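Local coordinates for uncharacterized protein (Bacteroides fragilis, PDB 3EWL) that is of unknown function but, in this C-terminal part, carries a thioredoxin-like domain with a CxxC pair that may act in thiol-disulfide chemistry, at residues Asp18-Arg21 with Met22-Lys26; Val83-Pro86 with Gln87-Val91; Glu130-Ile133 with Asp134-Thr138. All blocks are in the same frame, centred on the assembly; numbering follows the deposited sequence.

All three contacts are local, each within one continuous run of chain, and they follow one another in sequence. Interactions 1 and 2 are neighbours: their centres lie 16 Å apart, and in one of the two L25 conformers CD2 comes 3.7 Å from I90 CD1, a touch that is therefore tentative. Interaction 3, on the C-terminal helix, stands apart from both, its centre 25 Å from that of interaction 1 and 22 Å from that of interaction 2; nearest atoms are about 13 and 9 Å away. In interaction 2 the M85 side chain comes close to a possible thioredoxin-type CxxC pair at the start of helix 40-50 but makes no contact with it.

Interaction 1 (Asp18-Arg21 with Met22-Lys26); sequences DNSR and MSRLK
R21 and R24 meet where strand 19-21 runs into a short 3-10 turn, and the contact is tightest at the backbone. R24 N donates to R21 O at 3.0 Å with an N-H...O angle of 147°, the i to i+3 spacing expected of a 3-10 turn. The donor sits well above the carbonyl plane, 60° out of it, and so not on a lone pair. The next bond of the same spacing, L25 N to M22 O at 3.0 Å, continues the turn. The R24 side chain starts out over the same R21 oxygen, with R24 CB 3.4 Å from R21 O. With its CG beside the backbone N (chi1 -56°), R24 then runs alongside the R21 chain, R24 CG 3.7 Å from R21 CB. S20 OG approaches the turn from the strand, 3.8 Å from R24 CB.

Inward, selenomethionine M22 is buried. Its side chain packs on F10, Y105 and L67, while the M22 backbone pairs with F10 beside the two-stranded pairing of 11-13 with 19-21.

The outer side is looser. Beyond their aliphatic stems the two arginines separate into the exposed region, although R21 CD still approaches the R24 guanidinium obliquely. S23 OG passes 4.0 Å from R21 CB, but its polar partner is D9, whose carboxylate also makes a long, weak ion pair with R21. The chemistry therefore divides in two: backbone bonds and hydrocarbon stems fix the turn, whereas the two like charges stay apart, 5.3 Å between R21 NH2 and R24 NH1, and the nearby D9 probably offsets part of the positive charge.

Interaction 2 (Val83-Pro86 with Gln87-Val91); sequences VYMP and QGWIV
The W89 indole presents one face to the P86 ring, which tilts onto it with its CB-CG-CD edge leading: P86 CG stands 3.4 Å from the centroid of the six-membered ring and only 5° off the ring normal, a clear CH-pi contact. P86 CB sits over the five-membered ring, 3.5 Å from W89 CE2, while P86 CD reaches the W89 CE3 side, so three proline carbons spread across the indole. Selenomethionine M85 arrives differently, its CE coming obliquely to 3.9 Å from W89 CE3. F33 and F49 make edge-to-face pairs with the same indole, and E46 of helix 40-50 also touches it.

The CH-pi contact is set up by a type II beta turn from P86 to W89. W89 N donates to P86 O at 3.2 Å with an N-H...O angle of 156°, and G88, at the third position, has the positive phi (97°) that this turn requires. The bond brings the two ends of the turn together, and W89 CG, anti to its own carbonyl carbon, carries the indole back over P86.

Beyond the turn, M85 CB packs on V91 CG2 at 3.5 Å, and V91 in turn touches W78 and A82 of helix 75-82. I90, between W89 and V91, bonds through its backbone to V66 and A68. The turn thus returns the chain from helix 75-82 into strand 90-93, parallel to strand 64-70: the closing half of a beta-alpha-beta crossover at the edge of a thioredoxin-like sheet.

Interaction 3 (Glu130-Ile133 with Asp134-Thr138); sequences EQLI and DYLAT
L132 and L136, one helical turn apart, lie side by side and point the same way, with L132 CD2 3.7 Å from L136 CD1. The contact is made branch to branch, between methyls alone. L136 CG sits beside its own backbone N (chi1 -75°), which turns the branch back toward the preceding turn and brings CD1 against L132. The helix backbone itself puts L136 CB 3.4 Å from L132 O. That oxygen also accepts from L136 N at 2.7 Å, nearly along the C=O axis, so backbone bond and side-chain contact join the same two residues.

Y135 is turned otherwise: L136 CG lies in the plane of its phenol ring, at the edge. Y135 CB rests by Q131 O, the acceptor for Y135 N at 2.9 Å.

These side chains belong to the sheet-facing side of helix 129-137, the C-terminal helix of the thioredoxin-like fold. The leucines pack on L115 of strand 112-116 and on F55 of helix 53-61, while Y135 reaches Y29 and I123, so one side of the helix is laid against the five-stranded sheet.

I133 stands at the border of this side, also touching F55; its CG1 lies beside the backbone N and its CG2 anti to it, placing CG2 near D134 N. E130, D134 and A137 are exposed. A137 CB stands 3.2 Å from I133 O, the carbonyl that takes the A137 N-H. D134 N bonds back to E130 O at 3.0 Å. At the last turn D134 O is gripped twice, by T138 N at 3.2 Å and by the T138 hydroxyl, OG1 donating at 3.0 Å in the carbonyl plane.

Interaction 1 (Asp18-Arg21 with Met22-Lys26)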
ATOM      1  N   ASP A  18      -4.489   4.858  15.192  1.00 41.02           N
ATOM      2  CA  ASP A  18      -5.774   4.780  14.526  1.00 42.28           C
ATOM      3  C   ASP A  18      -6.023   3.424  13.825  1.00 42.02           C
ATOM      4  O   ASP A  18      -5.195   2.965  13.034  1.00 41.73           O
ATOM      5  CB  ASP A  18      -6.078   6.000  13.631  1.00 43.20           C
ATOM      6  CG  ASP A  18      -4.834   6.770  13.183  1.00 44.40           C
ATOM      7  OD1 ASP A  18      -4.280   6.404  12.126  1.00 49.23           O
ATOM      8  OD2 ASP A  18      -4.467   7.786  13.831  1.00 41.91           O
ATOM      9  N   ASN A  19      -7.134   2.777  14.193  1.00 41.20           N
ATOM     10  CA  ASN A  19      -7.609   1.573  13.523  1.00 40.74           C
ATOM     11  C   ASN A  19      -8.603   1.985  12.480  1.00 40.08           C
ATOM     12  O   ASN A  19      -9.489   2.804  12.751  1.00 40.52           O
ATOM     13  CB  ASN A  19      -8.327   0.632  14.483  1.00 41.50           C
ATOM     14  CG  ASN A  19      -7.386  -0.305  15.215  1.00 43.05           C
ATOM     15  OD1 ASN A  19      -6.461   0.136  15.900  1.00 46.11           O
ATOM     16  ND2 ASN A  19      -7.649  -1.607  15.111  1.00 43.25           N
ATOM     17  N   SER A  20      -8.467   1.442  11.285  1.00 37.90           N
ATOM     18  CA  SER A  20      -9.467   1.714  10.273  1.00 36.96           C
ATOM     19  C   SER A  20      -9.555   0.570   9.272  1.00 35.47           C
ATOM     20  O   SER A  20      -8.712  -0.341   9.254  1.00 35.20           O
ATOM     21  CB  SER A  20      -9.193   3.055   9.552  1.00 37.36           C
ATOM     22  OG  SER A  20     -10.378   3.554   8.916  1.00 39.56           O
ATOM     23  N   ARG A  21     -10.602   0.627   8.459  1.00 33.61           N
ATOM     24  CA  ARG A  21     -10.782  -0.292   7.368  1.00 32.35           C
ATOM     25  C   ARG A  21     -10.251   0.406   6.120  1.00 30.01           C
ATOM     26  O   ARG A  21     -10.399   1.608   5.965  1.00 28.99           O
ATOM     27  CB  ARG A  21     -12.262  -0.617   7.224  1.00 33.09           C
ATOM     28  CG  ARG A  21     -12.569  -2.083   7.271  1.00 36.44           C
ATOM     29  CD  ARG A  21     -13.890  -2.338   7.967  1.00 41.53           C
ATOM     30  NE  ARG A  21     -14.163  -3.778   7.967  1.00 44.05           N
ATOM     31  CZ  ARG A  21     -15.165  -4.363   7.305  1.00 46.27           C
ATOM     32  NH1 ARG A  21     -15.317  -5.677   7.369  1.00 44.79           N
ATOM     33  NH2 ARG A  21     -16.036  -3.646   6.595  1.00 46.44           N
HETATM   34  N   MSE A  22      -9.614  -0.359   5.250  1.00 28.30           N
HETATM   35  CA  MSE A  22      -9.119   0.172   3.990  1.00 26.29           C
HETATM   36  C   MSE A  22     -10.218   0.898   3.229  1.00 25.81           C
HETATM   37  O   MSE A  22      -9.975   1.965   2.655  1.00 25.56           O
HETATM   38  CB  MSE A  22      -8.517  -0.944   3.141  1.00 25.56           C
HETATM   39  CG  MSE A  22      -7.918  -0.447   1.848  1.00 27.50           C
HETATM   40 SE   MSE A  22      -9.189  -0.637   0.379  1.00 30.39          SE
HETATM   41  CE  MSE A  22      -8.837  -2.573   0.158  1.00 26.87           C
ATOM     42  N   SER A  23     -11.414   0.316   3.211  1.00 25.03           N
ATOM     43  CA  SER A  23     -12.521   0.822   2.387  1.00 25.48           C
ATOM     44  C   SER A  23     -12.943   2.198   2.870  1.00 26.83           C
ATOM     45  O   SER A  23     -13.542   2.929   2.115  1.00 27.26           O
ATOM     46  CB  SER A  23     -13.737  -0.117   2.413  1.00 24.25           C
ATOM     47  OG  SER A  23     -14.171  -0.333   3.751  1.00 19.36           O
ATOM     48  N   ARG A  24     -12.607   2.541   4.110  1.00 28.01           N
ATOM     49  CA  ARG A  24     -12.991   3.818   4.694  1.00 31.36           C
ATOM     50  C   ARG A  24     -12.068   4.941   4.271  1.00 32.08           C
ATOM     51  O   ARG A  24     -12.351   6.121   4.555  1.00 32.33           O
ATOM     52  CB  ARG A  24     -13.001   3.754   6.231  1.00 32.03           C
ATOM     53  CG  ARG A  24     -13.900   2.663   6.778  1.00 35.89           C
ATOM     54  CD  ARG A  24     -15.321   3.103   6.840  1.00 41.94           C
ATOM     55  NE  ARG A  24     -15.709   3.373   8.226  1.00 47.59           N
ATOM     56  CZ  ARG A  24     -16.217   2.466   9.059  1.00 49.93           C
ATOM     57  NH1 ARG A  24     -16.412   1.203   8.661  1.00 50.57           N
ATOM     58  NH2 ARG A  24     -16.537   2.828  10.298  1.00 51.46           N
ATOM     59  N   LEU A  25     -10.942   4.592   3.639  0.50 32.27           N
ATOM     60  CA  LEU A  25     -10.021   5.593   3.112  0.50 32.67           C
ATOM     61  C   LEU A  25     -10.528   6.054   1.763  0.50 32.83           C
ATOM     62  O   LEU A  25     -10.478   5.316   0.787  0.50 33.85           O
ATOM     63  CB  LEU A  25      -8.617   5.031   2.953  0.50 32.51           C
ATOM     64  CG  LEU A  25      -7.830   4.781   4.234  0.50 33.03           C
ATOM     65  CD1 LEU A  25      -6.487   4.142   3.891  0.50 33.94           C
ATOM     66  CD2 LEU A  25      -7.623   6.082   5.004  0.50 34.55           C
ATOM     67  N   LYS A  26     -11.033   7.273   1.711  1.00 32.89           N
ATOM     68  CA  LYS A  26     -11.569   7.814   0.469  1.00 32.56           C
ATOM     69  C   LYS A  26     -10.406   8.362  -0.329  1.00 31.56           C
ATOM     70  O   LYS A  26      -9.521   9.003   0.266  1.00 32.12           O
ATOM     71  CB  LYS A  26     -12.532   8.946   0.813  1.00 33.51           C
ATOM     72  CG  LYS A  26     -12.065   9.784   2.039  1.00 36.26           C
ATOM     73  CD  LYS A  26     -11.415  11.159   1.674  1.00 36.62           C
ATOM     74  CE  LYS A  26     -12.465  12.243   1.656  1.00 40.25           C
ATOM     75  NZ  LYS A  26     -13.815  11.827   2.192  1.00 36.50           N
TER

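Interaction 2 (Val83-Pro86 with Gln87-Val91)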
ATOM      1  N   VAL A  83       8.191   4.656  11.107  1.00 23.48           N
ATOM      2  CA  VAL A  83       8.584   6.040  11.256  1.00 24.30           C
ATOM      3  C   VAL A  83       9.534   6.533  10.186  1.00 23.70           C
ATOM      4  O   VAL A  83       9.661   7.752   9.983  1.00 23.57           O
ATOM      5  CB  VAL A  83       9.269   6.166  12.645  1.00 25.70           C
ATOM      6  CG1 VAL A  83      10.347   7.262  12.650  1.00 26.22           C
ATOM      7  CG2 VAL A  83       8.218   6.325  13.709  1.00 25.11           C
ATOM      8  N   TYR A  84      10.181   5.610   9.465  1.00 22.52           N
ATOM      9  CA  TYR A  84      11.085   6.004   8.383  1.00 21.82           C
ATOM     10  C   TYR A  84      10.437   5.883   6.985  1.00 21.11           C
ATOM     11  O   TYR A  84      11.053   6.172   5.981  1.00 21.26           O
ATOM     12  CB  TYR A  84      12.332   5.143   8.447  1.00 21.20           C
ATOM     13  CG  TYR A  84      13.179   5.443   9.654  1.00 22.98           C
ATOM     14  CD1 TYR A  84      14.162   6.436   9.594  1.00 21.34           C
ATOM     15  CD2 TYR A  84      12.996   4.741  10.875  1.00 23.91           C
ATOM     16  CE1 TYR A  84      14.963   6.742  10.711  1.00 22.78           C
ATOM     17  CE2 TYR A  84      13.799   5.039  12.017  1.00 24.13           C
ATOM     18  CZ  TYR A  84      14.778   6.050  11.908  1.00 24.43           C
ATOM     19  OH  TYR A  84      15.581   6.373  12.962  1.00 25.25           O
HETATM   20  N   MSE A  85       9.205   5.405   6.947  1.00 20.58           N
HETATM   21  CA  MSE A  85       8.475   5.203   5.705  1.00 20.52           C
HETATM   22  C   MSE A  85       8.132   6.529   5.069  1.00 21.43           C
HETATM   23  O   MSE A  85       8.088   7.568   5.757  1.00 21.94           O
HETATM   24  CB  MSE A  85       7.170   4.447   6.001  1.00 19.65           C
HETATM   25  CG  MSE A  85       7.419   2.978   6.310  1.00 18.55           C
HETATM   26 SE   MSE A  85       8.170   2.005   4.775  0.80 16.87          SE
HETATM   27  CE  MSE A  85       6.545   1.701   3.688  1.00 19.68           C
ATOM     28  N   PRO A  86       7.897   6.520   3.750  1.00 21.82           N
ATOM     29  CA  PRO A  86       7.762   7.796   3.049  1.00 21.56           C
ATOM     30  C   PRO A  86       6.713   8.740   3.656  1.00 22.21           C
ATOM     31  O   PRO A  86       5.589   8.360   3.975  1.00 19.28           O
ATOM     32  CB  PRO A  86       7.338   7.367   1.631  1.00 22.49           C
ATOM     33  CG  PRO A  86       7.901   6.044   1.460  1.00 21.46           C
ATOM     34  CD  PRO A  86       7.759   5.381   2.820  1.00 21.24           C
ATOM     35  N   GLN A  87       7.112   9.987   3.786  1.00 22.86           N
ATOM     36  CA  GLN A  87       6.234  11.016   4.293  1.00 25.54           C
ATOM     37  C   GLN A  87       4.935  11.138   3.473  1.00 24.02           C
ATOM     38  O   GLN A  87       4.977  11.163   2.255  1.00 24.17           O
ATOM     39  CB  GLN A  87       7.013  12.333   4.274  1.00 26.51           C
ATOM     40  CG  GLN A  87       7.310  12.879   5.619  1.00 33.39           C
ATOM     41  CD  GLN A  87       6.026  13.363   6.274  1.00 41.75           C
ATOM     42  OE1 GLN A  87       5.176  14.011   5.616  1.00 45.55           O
ATOM     43  NE2 GLN A  87       5.855  13.034   7.562  1.00 41.78           N
ATOM     44  N   GLY A  88       3.778  11.199   4.122  1.00 23.70           N
ATOM     45  CA  GLY A  88       2.517  11.269   3.354  1.00 22.03           C
ATOM     46  C   GLY A  88       1.812   9.928   3.151  1.00 21.89           C
ATOM     47  O   GLY A  88       0.610   9.899   2.915  1.00 22.65           O
ATOM     48  N   TRP A  89       2.550   8.821   3.204  1.00 20.24           N
ATOM     49  CA  TRP A  89       1.959   7.475   3.140  1.00 19.63           C
ATOM     50  C   TRP A  89       1.315   7.128   4.450  1.00 19.62           C
ATOM     51  O   TRP A  89       1.847   7.461   5.526  1.00 20.09           O
ATOM     52  CB  TRP A  89       3.035   6.410   2.864  1.00 18.65           C
ATOM     53  CG  TRP A  89       3.672   6.493   1.482  1.00 18.62           C
ATOM     54  CD1 TRP A  89       3.699   7.586   0.621  1.00 19.46           C
ATOM     55  CD2 TRP A  89       4.415   5.459   0.827  1.00 15.71           C
ATOM     56  NE1 TRP A  89       4.406   7.273  -0.518  1.00 19.84           N
ATOM     57  CE2 TRP A  89       4.829   5.968  -0.432  1.00 19.31           C
ATOM     58  CE3 TRP A  89       4.750   4.136   1.175  1.00 16.25           C
ATOM     59  CZ2 TRP A  89       5.579   5.205  -1.341  1.00 20.93           C
ATOM     60  CZ3 TRP A  89       5.497   3.372   0.278  1.00 19.92           C
ATOM     61  CH2 TRP A  89       5.900   3.907  -0.969  1.00 21.14           C
ATOM     62  N   ILE A  90       0.176   6.464   4.372  1.00 18.62           N
ATOM     63  CA  ILE A  90      -0.423   5.853   5.536  1.00 19.84           C
ATOM     64  C   ILE A  90       0.300   4.521   5.713  1.00 20.21           C
ATOM     65  O   ILE A  90       0.412   3.775   4.765  1.00 19.13           O
ATOM     66  CB  ILE A  90      -1.919   5.656   5.310  1.00 19.94           C
ATOM     67  CG1 ILE A  90      -2.567   7.028   5.129  1.00 20.84           C
ATOM     68  CG2 ILE A  90      -2.606   4.868   6.495  1.00 20.70           C
ATOM     69  CD1 ILE A  90      -4.007   6.899   4.646  1.00 25.39           C
ATOM     70  N   VAL A  91       0.832   4.260   6.915  1.00 20.10           N
ATOM     71  CA  VAL A  91       1.638   3.074   7.178  1.00 20.72           C
ATOM     72  C   VAL A  91       0.901   2.233   8.218  1.00 20.42           C
ATOM     73  O   VAL A  91       0.669   2.723   9.335  1.00 20.91           O
ATOM     74  CB  VAL A  91       3.017   3.485   7.717  1.00 20.96           C
ATOM     75  CG1 VAL A  91       3.847   2.240   8.077  1.00 22.65           C
ATOM     76  CG2 VAL A  91       3.710   4.344   6.688  1.00 21.78           C
TER

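Interaction 3 (Glu130-Ile133 with Asp134-Thr138)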
ATOM      1  N   GLU A 130       6.962   0.720 -13.767  1.00 30.99           N
ATOM      2  CA  GLU A 130       6.742   1.034 -15.174  1.00 32.04           C
ATOM      3  C   GLU A 130       5.257   1.111 -15.507  1.00 31.34           C
ATOM      4  O   GLU A 130       4.816   2.050 -16.177  1.00 30.74           O
ATOM      5  CB  GLU A 130       7.374  -0.049 -16.073  1.00 32.73           C
ATOM      6  CG  GLU A 130       8.896  -0.028 -16.130  1.00 38.07           C
ATOM      7  CD  GLU A 130       9.573  -0.818 -14.971  1.00 44.75           C
ATOM      8  OE1 GLU A 130      10.820  -1.014 -15.048  1.00 49.02           O
ATOM      9  OE2 GLU A 130       8.880  -1.246 -13.995  1.00 45.27           O
ATOM     10  N   GLN A 131       4.498   0.094 -15.082  1.00 30.47           N
ATOM     11  CA  GLN A 131       3.073   0.025 -15.396  1.00 30.65           C
ATOM     12  C   GLN A 131       2.282   1.125 -14.715  1.00 29.35           C
ATOM     13  O   GLN A 131       1.315   1.637 -15.276  1.00 27.63           O
ATOM     14  CB  GLN A 131       2.458  -1.329 -14.990  1.00 31.36           C
ATOM     15  CG  GLN A 131       2.114  -2.250 -16.141  1.00 36.42           C
ATOM     16  CD  GLN A 131       1.199  -3.436 -15.758  1.00 41.61           C
ATOM     17  OE1 GLN A 131       1.343  -4.058 -14.679  1.00 43.66           O
ATOM     18  NE2 GLN A 131       0.266  -3.762 -16.656  1.00 41.53           N
ATOM     19  N   LEU A 132       2.673   1.443 -13.478  1.00 28.64           N
ATOM     20  CA  LEU A 132       2.068   2.550 -12.718  1.00 28.42           C
ATOM     21  C   LEU A 132       2.273   3.909 -13.385  1.00 28.42           C
ATOM     22  O   LEU A 132       1.308   4.643 -13.615  1.00 28.04           O
ATOM     23  CB  LEU A 132       2.652   2.613 -11.303  1.00 28.52           C
ATOM     24  CG  LEU A 132       1.943   1.799 -10.240  1.00 28.53           C
ATOM     25  CD1 LEU A 132       2.896   1.706  -9.012  1.00 29.24           C
ATOM     26  CD2 LEU A 132       0.585   2.446  -9.915  1.00 23.60           C
ATOM     27  N   ILE A 133       3.531   4.210 -13.702  1.00 28.40           N
ATOM     28  CA  ILE A 133       3.902   5.457 -14.338  1.00 29.28           C
ATOM     29  C   ILE A 133       3.098   5.566 -15.613  1.00 29.66           C
ATOM     30  O   ILE A 133       2.351   6.543 -15.827  1.00 29.96           O
ATOM     31  CB  ILE A 133       5.421   5.506 -14.627  1.00 28.85           C
ATOM     32  CG1 ILE A 133       6.209   5.759 -13.344  1.00 29.83           C
ATOM     33  CG2 ILE A 133       5.774   6.596 -15.670  1.00 29.80           C
ATOM     34  CD1 ILE A 133       7.654   5.341 -13.452  1.00 29.82           C
ATOM     35  N   ASP A 134       3.197   4.530 -16.425  1.00 30.37           N
ATOM     36  CA  ASP A 134       2.526   4.563 -17.692  1.00 31.89           C
ATOM     37  C   ASP A 134       1.068   4.811 -17.492  1.00 32.03           C
ATOM     38  O   ASP A 134       0.512   5.652 -18.191  1.00 32.26           O
ATOM     39  CB  ASP A 134       2.698   3.277 -18.482  1.00 33.02           C
ATOM     40  CG  ASP A 134       2.008   3.357 -19.860  1.00 35.69           C
ATOM     41  OD1 ASP A 134       1.044   2.595 -20.081  1.00 34.81           O
ATOM     42  OD2 ASP A 134       2.407   4.222 -20.691  1.00 38.46           O
ATOM     43  N   TYR A 135       0.438   4.090 -16.553  1.00 32.16           N
ATOM     44  CA  TYR A 135      -1.020   4.241 -16.367  1.00 32.55           C
ATOM     45  C   TYR A 135      -1.397   5.604 -15.779  1.00 33.43           C
ATOM     46  O   TYR A 135      -2.386   6.198 -16.188  1.00 33.04           O
ATOM     47  CB  TYR A 135      -1.636   3.119 -15.504  1.00 32.20           C
ATOM     48  CG  TYR A 135      -3.135   3.294 -15.305  1.00 32.14           C
ATOM     49  CD1 TYR A 135      -4.049   2.678 -16.153  1.00 31.14           C
ATOM     50  CD2 TYR A 135      -3.636   4.121 -14.291  1.00 34.45           C
ATOM     51  CE1 TYR A 135      -5.398   2.853 -15.992  1.00 29.89           C
ATOM     52  CE2 TYR A 135      -4.989   4.307 -14.132  1.00 32.00           C
ATOM     53  CZ  TYR A 135      -5.858   3.680 -14.997  1.00 32.16           C
ATOM     54  OH  TYR A 135      -7.199   3.874 -14.820  1.00 34.50           O
ATOM     55  N   LEU A 136      -0.640   6.079 -14.789  1.00 34.91           N
ATOM     56  CA  LEU A 136      -1.053   7.273 -14.046  1.00 36.58           C
ATOM     57  C   LEU A 136      -0.617   8.586 -14.721  1.00 38.97           C
ATOM     58  O   LEU A 136      -1.224   9.636 -14.456  1.00 38.90           O
ATOM     59  CB  LEU A 136      -0.631   7.202 -12.570  1.00 36.22           C
ATOM     60  CG  LEU A 136      -1.470   6.254 -11.692  1.00 34.32           C
ATOM     61  CD1 LEU A 136      -0.734   5.887 -10.416  1.00 33.33           C
ATOM     62  CD2 LEU A 136      -2.839   6.850 -11.381  1.00 32.01           C
ATOM     63  N   ALA A 137       0.387   8.510 -15.605  1.00 40.99           N
ATOM     64  CA  ALA A 137       0.809   9.665 -16.422  1.00 43.80           C
ATOM     65  C   ALA A 137       0.127   9.840 -17.801  1.00 45.32           C
ATOM     66  O   ALA A 137      -0.024  10.977 -18.259  1.00 45.96           O
ATOM     67  CB  ALA A 137       2.306   9.699 -16.569  1.00 43.84           C
ATOM     68  N   THR A 138      -0.265   8.754 -18.473  1.00 47.43           N
ATOM     69  CA  THR A 138      -1.071   8.897 -19.717  1.00 49.06           C
ATOM     70  C   THR A 138      -2.422   9.568 -19.394  1.00 49.47           C
ATOM     71  O   THR A 138      -3.450   9.269 -20.016  1.00 49.83           O
ATOM     72  CB  THR A 138      -1.390   7.562 -20.424  1.00 48.92           C
ATOM     73  OG1 THR A 138      -1.954   6.664 -19.470  1.00 51.37           O
ATOM     74  CG2 THR A 138      -0.164   6.924 -21.099  1.00 50.48           C
TER